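Local coordinates for protein BauA (Acinetobacter baumannii, PDB 6HCP) that probably takes up ferric preacinetobactin across the outer membrane of the bacterium as a TonB-dependent siderophore receptor, at residues Ala215-Gln220 / Gly693-Tyr698; Gly253-Val258 / Asp273-Pro278; Arg649-Val654 / Thr677-Trp682. All blocks are in the same frame, centred on the assembly; numbering follows the deposited sequence. Where two conformers were deposited one is given.

Contact 1: Ala215-Gln220 / Gly693-Tyr698; sequences AAVNDQ and GAPRTY. With C8E ((hydroxyethyloxy)tri(ethyloxy)octane), chain B; PO4 (phosphate ion), chain C.
At what is probably the extracellular end of the TonB-dependent receptor β-barrel, A216 and V217 of the loop joining strands 202-212 and 221-234 rest on P695 and T697, in the predicted TonB C-terminal box where the last strand, 697-705, begins. The contact buries 153 Å², and no hydrogen bond crosses it. The methyl of A216 fills the angle between two residues, its CB 3.4 Å from T697 OG1 and 3.8 Å from P695 CG. V217 opens a type II turn that ends at Q220. Because V217 CG1 stands anti to the backbone N (chi1 169°), CG2 lies on the N side, 3.7 Å from P695 CD, and the two side chains cross at about a right angle. T697 OG1 turns back to donate to P695 O at 2.9 Å, coming in above the carbonyl plane, and so stays beside the A216 methyl.

The CB of R696 points away from 215-220, and its NE is bonded to L676 O of the same chain. A phosphate, probably from the crystallisation liquor, is held between R696 of this subunit, the second and the third; here NH1 makes two weak bonds, the shorter to O4 at 2.9 Å. Detergent covers one face of the guanidinium, with C8E C7 3.4 Å above its plane and over its centre, while C8E C20 comes to the edge of the Y698 ring.

Contact 2: Gly253-Val258 / Asp273-Pro278; sequences GVTRGV and DTLLSP. With EDO (1,2-ethanediol), chain D; EDO (1,2-ethanediol), chain J.
S277 and L275 carry the tight half of this contact, pressing on the backbone of 253-256. The S277 hydroxyl takes a nearly straight bond from R256 N (N to OG 3.0 Å, 165°), and its CB lies 3.3 Å from V254 O. With CG anti to the backbone N (chi1 179°), L275 brings both methyls onto G253 O across the contact, CD1 at 3.4 Å and CD2 at 3.6 Å. V258 CG1 meets L276 CB more loosely, at 4.2 Å.

The looser side is filled by bridging waters. Two are hydrogen-bonded to S277 OG, giving it three bonds with that from R256 N: one also accepts from G257 N, the other donates to G257 O. A third water joins V254 O to P278 O. Two ethanediols, probably from the crystallisation liquor, lie at the margins, one accepting from L275 N (N to O1 2.9 Å, 175°), the other from R256 NH1, in plane at the guanidinium edge.

Both segments belong to the long connection between barrel strands 238-252 and 282-297. R256 reaches S321 O on strand 320-325 and makes a cation-pi contact with Y317 of strand 302-318, while V258 packs on W682 of strand 682-683.

Contact 3: Arg649-Val654 / Thr677-Trp682; sequences RTLLDV and TNKAYW
R649, on barrel strand 645-662, lies across the ring of Y681, in the loop that leads from strand 665-674 toward the last barrel strand. Its CB only skirts K679, 4.4 Å from CE. CG occupies the crowded position between backbone N and carbonyl carbon (chi1 88°), which throws the chain over the tyrosine, 3.9 Å from Y681 CG. CD then makes a CH-pi contact over the ring face, 4.0 Å from the centroid and 16° off the normal. Bends at chi2 and chi3 keep the rest low: NE comes within 3.3 Å of Y681 CD2, and CZ also has CD2 as its nearest neighbour, with guanidinium and ring planes 23° apart. NH1 passes close to W682 O at a poor angle but bonds to Q636 OE1, and NH2 bonds to Y92 OH.

L651 fits between two loop residues, crossing both at about a right angle; CD1 sits 3.6 Å from Y681 OH, CD2 3.8 Å from K679 CB. K679 NZ reaches out to a salt bridge with D183 of the third subunit. Farther along, L652 CD1 meets T677 CG2, and a water accepts from both L652 N and T677 N. A connecting loop is thus laid back along a wall strand of a TonB-dependent receptor barrel, while R649 of that strand bonds to Y92, a residue of the plug-domain range.

How the contacts relate
Following the chain, 215-220 comes first and finds its partner only at 693-698, so contact 1 spans most of the barrel sequence and encloses the other two. Contact 2 closes a short loop between strands 238-252 and 282-297; contact 3 closes later, around strand 665-674. These two follow in series, without crossing. In space all three adjoin. Contacts 1 and 2 are joined by probable hydrogen bonds from N218 N to D273 O and from Q220 NE2 to G253 O. Contacts 1 and 3 share R696 N to N678 OD1 and G693 N to Y681 O. L276 packing on W682 links contacts 2 and 3, tying early barrel loops to the final strands.

Contact 1: Ala215-Gln220 / Gly693-Tyr698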
loop_
_atom_site.group_PDB
_atom_site.type_symbol
_atom_site.label_atom_id
_atom_site.label_comp_id
_atom_site.label_asym_id
_atom_site.label_seq_id
_atom_site.Cartn_x
_atom_site.Cartn_y
_atom_site.Cartn_z
ATOM N N ALA A 215 12.350 -12.255 5.840
ATOM C CA ALA A 215 12.588 -10.922 5.282
ATOM C C ALA A 215 11.477 -10.610 4.278
ATOM O O ALA A 215 10.433 -11.276 4.272
ATOM C CB ALA A 215 13.954 -10.867 4.613
ATOM N N ALA A 216 11.706 -9.596 3.429
ATOM C CA ALA A 216 10.628 -9.045 2.611
ATOM C C ALA A 216 10.471 -9.825 1.309
ATOM O O ALA A 216 9.438 -9.763 0.658
ATOM C CB ALA A 216 10.860 -7.587 2.356
ATOM N N VAL A 217 11.505 -10.567 0.919
ATOM C CA VAL A 217 11.427 -11.410 -0.248
ATOM C C VAL A 217 10.751 -12.731 0.135
ATOM O O VAL A 217 11.061 -13.289 1.190
ATOM C CB VAL A 217 12.836 -11.618 -0.842
ATOM C CG1 VAL A 217 12.884 -12.705 -1.904
ATOM C CG2 VAL A 217 13.369 -10.307 -1.403
ATOM N N ASN A 218 9.986 -13.317 -0.796
ATOM C CA ASN A 218 9.372 -14.642 -0.567
ATOM C C ASN A 218 10.443 -15.680 -0.208
ATOM O O ASN A 218 11.439 -15.813 -0.911
ATOM C CB ASN A 218 8.612 -15.167 -1.782
ATOM C CG ASN A 218 7.377 -14.360 -2.132
ATOM O OD1 ASN A 218 6.879 -13.579 -1.329
ATOM N ND2 ASN A 218 6.881 -14.540 -3.345
ATOM N N ASP A 219 10.195 -16.423 0.879
ATOM C CA ASP A 219 11.006 -17.574 1.290
ATOM C C ASP A 219 12.464 -17.166 1.565
ATOM O O ASP A 219 13.354 -18.013 1.565
ATOM C CB ASP A 219 11.057 -18.648 0.208
ATOM C CG ASP A 219 9.732 -19.362 0.002
ATOM O OD1 ASP A 219 8.942 -19.408 0.975
ATOM O OD2 ASP A 219 9.457 -19.752 -1.162
ATOM N N GLN A 220 12.686 -15.893 1.880
ATOM C CA GLN A 220 14.016 -15.426 2.269
ATOM C C GLN A 220 13.984 -15.064 3.747
ATOM O O GLN A 220 13.076 -14.405 4.193
ATOM C CB GLN A 220 14.402 -14.212 1.428
ATOM C CG GLN A 220 15.834 -13.746 1.632
ATOM C CD GLN A 220 16.162 -12.623 0.676
ATOM O OE1 GLN A 220 15.935 -11.455 0.979
ATOM N NE2 GLN A 220 16.639 -12.978 -0.518
ATOM N N GLY A 693 15.442 -6.081 -7.881
ATOM C CA GLY A 693 15.594 -5.152 -6.783
ATOM C C GLY A 693 14.723 -5.545 -5.596
ATOM O O GLY A 693 13.707 -6.196 -5.759
ATOM N N ALA A 694 15.109 -5.076 -4.417
ATOM C CA ALA A 694 14.403 -5.353 -3.189
ATOM C C ALA A 694 12.971 -4.839 -3.296
ATOM O O ALA A 694 12.728 -3.751 -3.809
ATOM C CB ALA A 694 15.117 -4.704 -2.029
ATOM N N PRO A 695 11.991 -5.595 -2.766
ATOM C CA PRO A 695 10.596 -5.134 -2.742
ATOM C C PRO A 695 10.352 -4.070 -1.662
ATOM O O PRO A 695 11.242 -3.755 -0.858
ATOM C CB PRO A 695 9.851 -6.414 -2.378
ATOM C CG PRO A 695 10.798 -7.114 -1.434
ATOM C CD PRO A 695 12.189 -6.835 -2.008
ATOM N N ARG A 696 9.111 -3.586 -1.592
ATOM C CA ARG A 696 8.665 -2.742 -0.476
ATOM C C ARG A 696 9.029 -3.436 0.836
ATOM O O ARG A 696 8.759 -4.611 0.995
ATOM C CB ARG A 696 7.142 -2.552 -0.525
ATOM C CG ARG A 696 6.598 -1.668 0.588
ATOM C CD ARG A 696 5.073 -1.682 0.592
ATOM N NE ARG A 696 4.547 -1.061 -0.606
ATOM C CZ ARG A 696 3.621 -1.575 -1.428
ATOM N NH1 ARG A 696 3.130 -2.790 -1.233
ATOM N NH2 ARG A 696 3.165 -0.842 -2.432
ATOM N N THR A 697 9.666 -2.695 1.741
ATOM C CA THR A 697 10.205 -3.263 2.955
ATOM C C THR A 697 9.843 -2.310 4.105
ATOM O O THR A 697 10.098 -1.106 4.024
ATOM C CB THR A 697 11.732 -3.477 2.857
ATOM O OG1 THR A 697 12.043 -4.402 1.813
ATOM C CG2 THR A 697 12.327 -3.993 4.142
ATOM N N TYR A 698 9.236 -2.874 5.162
ATOM C CA TYR A 698 8.839 -2.102 6.362
ATOM C C TYR A 698 9.879 -2.326 7.465
ATOM O O TYR A 698 10.310 -3.454 7.679
ATOM C CB TYR A 698 7.449 -2.532 6.854
ATOM C CG TYR A 698 6.310 -2.459 5.854
ATOM C CD1 TYR A 698 6.114 -3.452 4.905
ATOM C CD2 TYR A 698 5.376 -1.439 5.902
ATOM C CE1 TYR A 698 5.064 -3.400 3.996
ATOM C CE2 TYR A 698 4.355 -1.342 4.967
ATOM C CZ TYR A 698 4.166 -2.355 4.047
ATOM O OH TYR A 698 3.101 -2.344 3.183
HETATM C C2 C8E B . 1.471 4.476 1.716
HETATM C C3 C8E B . 0.364 3.652 1.057
HETATM C C4 C8E B . 0.821 3.035 -0.272
HETATM C C5 C8E B . -0.236 2.111 -0.897
HETATM C C6 C8E B . -0.452 0.778 -0.176
HETATM C C7 C8E B . 0.862 0.039 0.043
HETATM C C8 C8E B . 1.430 0.323 1.435
HETATM O O9 C8E B . 0.345 0.367 2.363
HETATM C C10 C8E B . 0.777 0.518 3.710
HETATM C C11 C8E B . -0.160 1.488 4.413
HETATM O O12 C8E B . 0.609 2.488 5.086
HETATM C C13 C8E B . -0.200 3.540 5.626
HETATM C C14 C8E B . 0.263 3.935 7.030
HETATM O O15 C8E B . 1.658 3.652 7.199
HETATM C C16 C8E B . 1.944 2.497 7.997
HETATM C C17 C8E B . 3.306 2.636 8.681
HETATM O O18 C8E B . 3.758 1.352 9.123
HETATM C C19 C8E B . 5.079 1.392 9.652
HETATM C C20 C8E B . 5.955 0.324 8.998
HETATM P P PO4 C . -0.013 -4.186 -2.689
HETATM O O1 PO4 C . -1.451 -3.772 -2.953
HETATM O O2 PO4 C . 0.949 -3.653 -3.748
HETATM O O3 PO4 C . 0.081 -5.687 -2.605
HETATM O O4 PO4 C . 0.367 -3.624 -1.339
#

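Contact 2: Gly253-Val258 / Asp273-Pro278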
loop_
_atom_site.group_PDB
_atom_site.type_symbol
_atom_site.label_atom_id
_atom_site.label_comp_id
_atom_site.label_asym_id
_atom_site.label_seq_id
_atom_site.Cartn_x
_atom_site.Cartn_y
_atom_site.Cartn_z
ATOM N N GLY A 253 17.350 -18.640 1.318
ATOM C CA GLY A 253 16.763 -18.079 0.122
ATOM C C GLY A 253 17.612 -16.945 -0.427
ATOM O O GLY A 253 17.111 -15.853 -0.753
ATOM N N VAL A 254 18.915 -17.196 -0.510
ATOM C CA VAL A 254 19.868 -16.203 -1.011
ATOM C C VAL A 254 19.592 -15.938 -2.500
ATOM O O VAL A 254 19.253 -16.857 -3.276
ATOM C CB VAL A 254 21.319 -16.675 -0.777
ATOM C CG1 VAL A 254 21.616 -17.972 -1.499
ATOM C CG2 VAL A 254 22.335 -15.614 -1.185
ATOM N N THR A 255 19.766 -14.684 -2.925
ATOM C CA THR A 255 19.548 -14.320 -4.323
ATOM C C THR A 255 20.894 -14.315 -5.071
ATOM O O THR A 255 21.856 -13.649 -4.659
ATOM C CB THR A 255 18.738 -13.020 -4.434
ATOM O OG1 THR A 255 18.402 -12.873 -5.813
ATOM C CG2 THR A 255 19.470 -11.796 -3.930
ATOM N N ARG A 256 20.952 -15.129 -6.131
ATOM C CA ARG A 256 22.154 -15.355 -6.956
ATOM C C ARG A 256 22.052 -14.581 -8.273
ATOM O O ARG A 256 23.072 -14.251 -8.904
ATOM C CB ARG A 256 22.336 -16.856 -7.207
ATOM C CG ARG A 256 23.540 -17.220 -8.072
ATOM C CD ARG A 256 24.835 -16.825 -7.378
ATOM N NE ARG A 256 26.034 -17.332 -8.037
ATOM C CZ ARG A 256 27.257 -17.341 -7.491
ATOM N NH1 ARG A 256 27.459 -16.942 -6.238
ATOM N NH2 ARG A 256 28.254 -17.883 -8.167
ATOM N N GLY A 257 20.819 -14.360 -8.743
ATOM C CA GLY A 257 20.565 -13.738 -10.042
ATOM C C GLY A 257 20.568 -14.720 -11.202
ATOM O O GLY A 257 20.805 -15.924 -11.047
ATOM N N VAL A 258 20.238 -14.195 -12.379
ATOM C CA VAL A 258 19.969 -15.002 -13.542
ATOM C C VAL A 258 20.684 -14.392 -14.753
ATOM O O VAL A 258 20.888 -13.176 -14.850
ATOM C CB VAL A 258 18.454 -15.152 -13.775
ATOM C CG1 VAL A 258 17.784 -15.797 -12.569
ATOM C CG2 VAL A 258 17.799 -13.821 -14.111
ATOM N N ASP A 273 8.850 -9.092 -4.954
ATOM C CA ASP A 273 9.171 -9.959 -3.823
ATOM C C ASP A 273 9.439 -11.405 -4.274
ATOM O O ASP A 273 9.630 -12.268 -3.455
ATOM C CB ASP A 273 8.100 -9.917 -2.721
ATOM C CG ASP A 273 6.697 -10.281 -3.187
ATOM O OD1 ASP A 273 6.524 -10.573 -4.380
ATOM O OD2 ASP A 273 5.771 -10.226 -2.357
ATOM N N THR A 274 9.583 -11.635 -5.578
ATOM C CA THR A 274 9.875 -12.948 -6.127
ATOM C C THR A 274 11.338 -13.314 -5.813
ATOM O O THR A 274 12.221 -12.538 -6.077
ATOM C CB THR A 274 9.635 -12.957 -7.640
ATOM O OG1 THR A 274 8.302 -12.529 -7.934
ATOM C CG2 THR A 274 9.895 -14.295 -8.288
ATOM N N LEU A 275 11.573 -14.575 -5.451
ATOM C CA LEU A 275 12.913 -15.126 -5.327
ATOM C C LEU A 275 13.162 -16.046 -6.524
ATOM O O LEU A 275 12.471 -17.031 -6.708
ATOM C CB LEU A 275 13.028 -15.905 -4.018
ATOM C CG LEU A 275 14.390 -16.550 -3.799
ATOM C CD1 LEU A 275 15.487 -15.494 -3.732
ATOM C CD2 LEU A 275 14.385 -17.418 -2.556
ATOM N N LEU A 276 14.157 -15.704 -7.338
ATOM C CA LEU A 276 14.434 -16.444 -8.583
ATOM C C LEU A 276 15.594 -17.438 -8.421
ATOM O O LEU A 276 16.116 -17.967 -9.401
ATOM C CB LEU A 276 14.728 -15.437 -9.691
ATOM C CG LEU A 276 13.527 -14.624 -10.163
ATOM C CD1 LEU A 276 13.922 -13.704 -11.295
ATOM C CD2 LEU A 276 12.378 -15.541 -10.602
ATOM N N SER A 277 15.966 -17.706 -7.175
ATOM C CA SER A 277 16.960 -18.707 -6.841
ATOM C C SER A 277 16.306 -19.737 -5.926
ATOM O O SER A 277 15.268 -19.452 -5.329
ATOM C CB SER A 277 18.179 -18.040 -6.171
ATOM O OG SER A 277 18.747 -17.023 -7.000
ATOM N N PRO A 278 16.930 -20.911 -5.704
ATOM C CA PRO A 278 16.316 -21.954 -4.883
ATOM C C PRO A 278 15.897 -21.466 -3.490
ATOM O O PRO A 278 16.681 -20.851 -2.776
ATOM C CB PRO A 278 17.404 -23.036 -4.793
ATOM C CG PRO A 278 18.241 -22.847 -6.042
ATOM C CD PRO A 278 18.157 -21.373 -6.371
HETATM C C1 EDO D . 8.223 -15.797 -5.278
HETATM O O1 EDO D . 9.395 -16.437 -4.796
HETATM C C2 EDO D . 7.409 -16.927 -5.861
HETATM O O2 EDO D . 8.409 -17.932 -6.066
HETATM C C1 EDO J . 31.854 -16.068 -4.431
HETATM O O1 EDO J . 32.691 -16.203 -5.582
HETATM C C2 EDO J . 30.412 -16.154 -4.897
HETATM O O2 EDO J . 29.710 -17.226 -4.254
HETATM O O HOH W 1 18.956 -19.442 -3.038
HETATM O O HOH W 2 17.981 -14.626 -8.095
HETATM O O HOH W 3 19.927 -17.909 -9.234
#

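Contact 3: Arg649-Val654 / Thr677-Trp682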
loop_
_atom_site.group_PDB
_atom_site.type_symbol
_atom_site.label_atom_id
_atom_site.label_comp_id
_atom_site.label_asym_id
_atom_site.label_seq_id
_atom_site.Cartn_x
_atom_site.Cartn_y
_atom_site.Cartn_z
ATOM N N ARG A 649 14.837 3.336 -13.215
ATOM C CA ARG A 649 13.709 3.263 -12.295
ATOM C C ARG A 649 13.855 4.367 -11.251
ATOM O O ARG A 649 14.944 4.926 -11.035
ATOM C CB ARG A 649 13.565 1.868 -11.678
ATOM C CG ARG A 649 14.361 1.621 -10.407
ATOM C CD ARG A 649 15.850 1.382 -10.610
ATOM N NE ARG A 649 16.132 0.386 -11.634
ATOM C CZ ARG A 649 17.352 -0.073 -11.933
ATOM N NH1 ARG A 649 17.490 -0.867 -12.990
ATOM N NH2 ARG A 649 18.394 0.231 -11.150
ATOM N N THR A 650 12.715 4.724 -10.671
ATOM C CA THR A 650 12.635 5.741 -9.631
ATOM C C THR A 650 11.992 5.096 -8.416
ATOM O O THR A 650 10.924 4.522 -8.521
ATOM C CB THR A 650 11.870 6.980 -10.122
ATOM O OG1 THR A 650 12.632 7.624 -11.135
ATOM C CG2 THR A 650 11.638 7.994 -9.026
ATOM N N LEU A 651 12.696 5.124 -7.285
ATOM C CA LEU A 651 12.224 4.518 -6.053
ATOM C C LEU A 651 11.942 5.614 -5.020
ATOM O O LEU A 651 12.689 6.582 -4.913
ATOM C CB LEU A 651 13.283 3.530 -5.548
ATOM C CG LEU A 651 13.686 2.439 -6.553
ATOM C CD1 LEU A 651 14.754 1.532 -5.961
ATOM C CD2 LEU A 651 12.486 1.607 -6.990
ATOM N N LEU A 652 10.886 5.399 -4.221
ATOM C CA LEU A 652 10.503 6.290 -3.155
ATOM C C LEU A 652 10.645 5.556 -1.830
ATOM O O LEU A 652 10.265 4.399 -1.724
ATOM C CB LEU A 652 9.051 6.730 -3.326
ATOM C CG LEU A 652 8.717 7.487 -4.609
ATOM C CD1 LEU A 652 7.235 7.872 -4.602
ATOM C CD2 LEU A 652 9.584 8.710 -4.775
ATOM N N ASP A 653 11.056 6.302 -0.801
ATOM C CA ASP A 653 11.059 5.816 0.563
ATOM C C ASP A 653 10.394 6.888 1.446
ATOM O O ASP A 653 10.514 8.072 1.183
ATOM C CB ASP A 653 12.481 5.505 1.056
ATOM C CG ASP A 653 13.376 4.821 0.034
ATOM O OD1 ASP A 653 12.986 3.728 -0.475
ATOM O OD2 ASP A 653 14.507 5.342 -0.181
ATOM N N VAL A 654 9.790 6.457 2.548
ATOM C CA VAL A 654 9.240 7.407 3.527
ATOM C C VAL A 654 9.540 6.907 4.931
ATOM O O VAL A 654 9.681 5.720 5.174
ATOM C CB VAL A 654 7.724 7.597 3.338
ATOM C CG1 VAL A 654 7.424 8.335 2.049
ATOM C CG2 VAL A 654 6.986 6.271 3.407
ATOM N N THR A 677 6.607 2.167 -3.465
ATOM C CA THR A 677 5.730 1.845 -4.609
ATOM C C THR A 677 5.841 0.377 -5.022
ATOM O O THR A 677 5.031 -0.090 -5.828
ATOM C CB THR A 677 5.982 2.742 -5.825
ATOM O OG1 THR A 677 7.221 2.378 -6.440
ATOM C CG2 THR A 677 5.953 4.218 -5.493
ATOM N N ASN A 678 6.750 -0.373 -4.385
ATOM C CA ASN A 678 6.971 -1.811 -4.659
ATOM C C ASN A 678 7.293 -2.029 -6.139
ATOM O O ASN A 678 6.819 -2.984 -6.758
ATOM C CB ASN A 678 5.789 -2.672 -4.224
ATOM C CG ASN A 678 6.153 -4.119 -4.010
ATOM O OD1 ASN A 678 7.274 -4.442 -3.597
ATOM N ND2 ASN A 678 5.232 -5.003 -4.362
ATOM N N LYS A 679 8.124 -1.144 -6.688
ATOM C CA LYS A 679 8.547 -1.239 -8.054
ATOM C C LYS A 679 9.348 -2.525 -8.270
ATOM O O LYS A 679 10.339 -2.759 -7.596
ATOM C CB LYS A 679 9.399 -0.028 -8.422
ATOM C CG LYS A 679 9.958 -0.036 -9.841
ATOM C CD LYS A 679 8.900 0.082 -10.931
ATOM C CE LYS A 679 9.506 0.221 -12.313
ATOM N NZ LYS A 679 8.508 -0.053 -13.371
ATOM N N ALA A 680 8.963 -3.284 -9.299
ATOM C CA ALA A 680 9.724 -4.447 -9.786
ATOM C C ALA A 680 10.717 -3.969 -10.851
ATOM O O ALA A 680 10.321 -3.356 -11.838
ATOM C CB ALA A 680 8.783 -5.484 -10.343
ATOM N N TYR A 681 12.004 -4.241 -10.640
ATOM C CA TYR A 681 13.004 -3.890 -11.642
ATOM C C TYR A 681 14.142 -4.907 -11.641
ATOM O O TYR A 681 14.494 -5.486 -10.594
ATOM C CB TYR A 681 13.546 -2.479 -11.390
ATOM C CG TYR A 681 14.284 -2.298 -10.090
ATOM C CD1 TYR A 681 13.599 -2.006 -8.919
ATOM C CD2 TYR A 681 15.671 -2.411 -10.019
ATOM C CE1 TYR A 681 14.264 -1.785 -7.722
ATOM C CE2 TYR A 681 16.346 -2.218 -8.822
ATOM C CZ TYR A 681 15.644 -1.873 -7.677
ATOM O OH TYR A 681 16.281 -1.730 -6.479
ATOM N N TRP A 682 14.725 -5.086 -12.831
ATOM C CA TRP A 682 15.984 -5.811 -13.032
ATOM C C TRP A 682 17.139 -4.826 -12.847
ATOM O O TRP A 682 17.097 -3.727 -13.374
ATOM C CB TRP A 682 16.072 -6.390 -14.451
ATOM C CG TRP A 682 15.044 -7.405 -14.837
ATOM C CD1 TRP A 682 14.174 -7.317 -15.889
ATOM C CD2 TRP A 682 14.956 -8.755 -14.348
ATOM N NE1 TRP A 682 13.482 -8.491 -16.014
ATOM C CE2 TRP A 682 13.941 -9.392 -15.092
ATOM C CE3 TRP A 682 15.557 -9.452 -13.286
ATOM C CZ2 TRP A 682 13.630 -10.736 -14.913
ATOM C CZ3 TRP A 682 15.232 -10.773 -13.094
ATOM C CH2 TRP A 682 14.277 -11.402 -13.897
HETATM O O HOH W 4 9.255 3.011 -4.770
#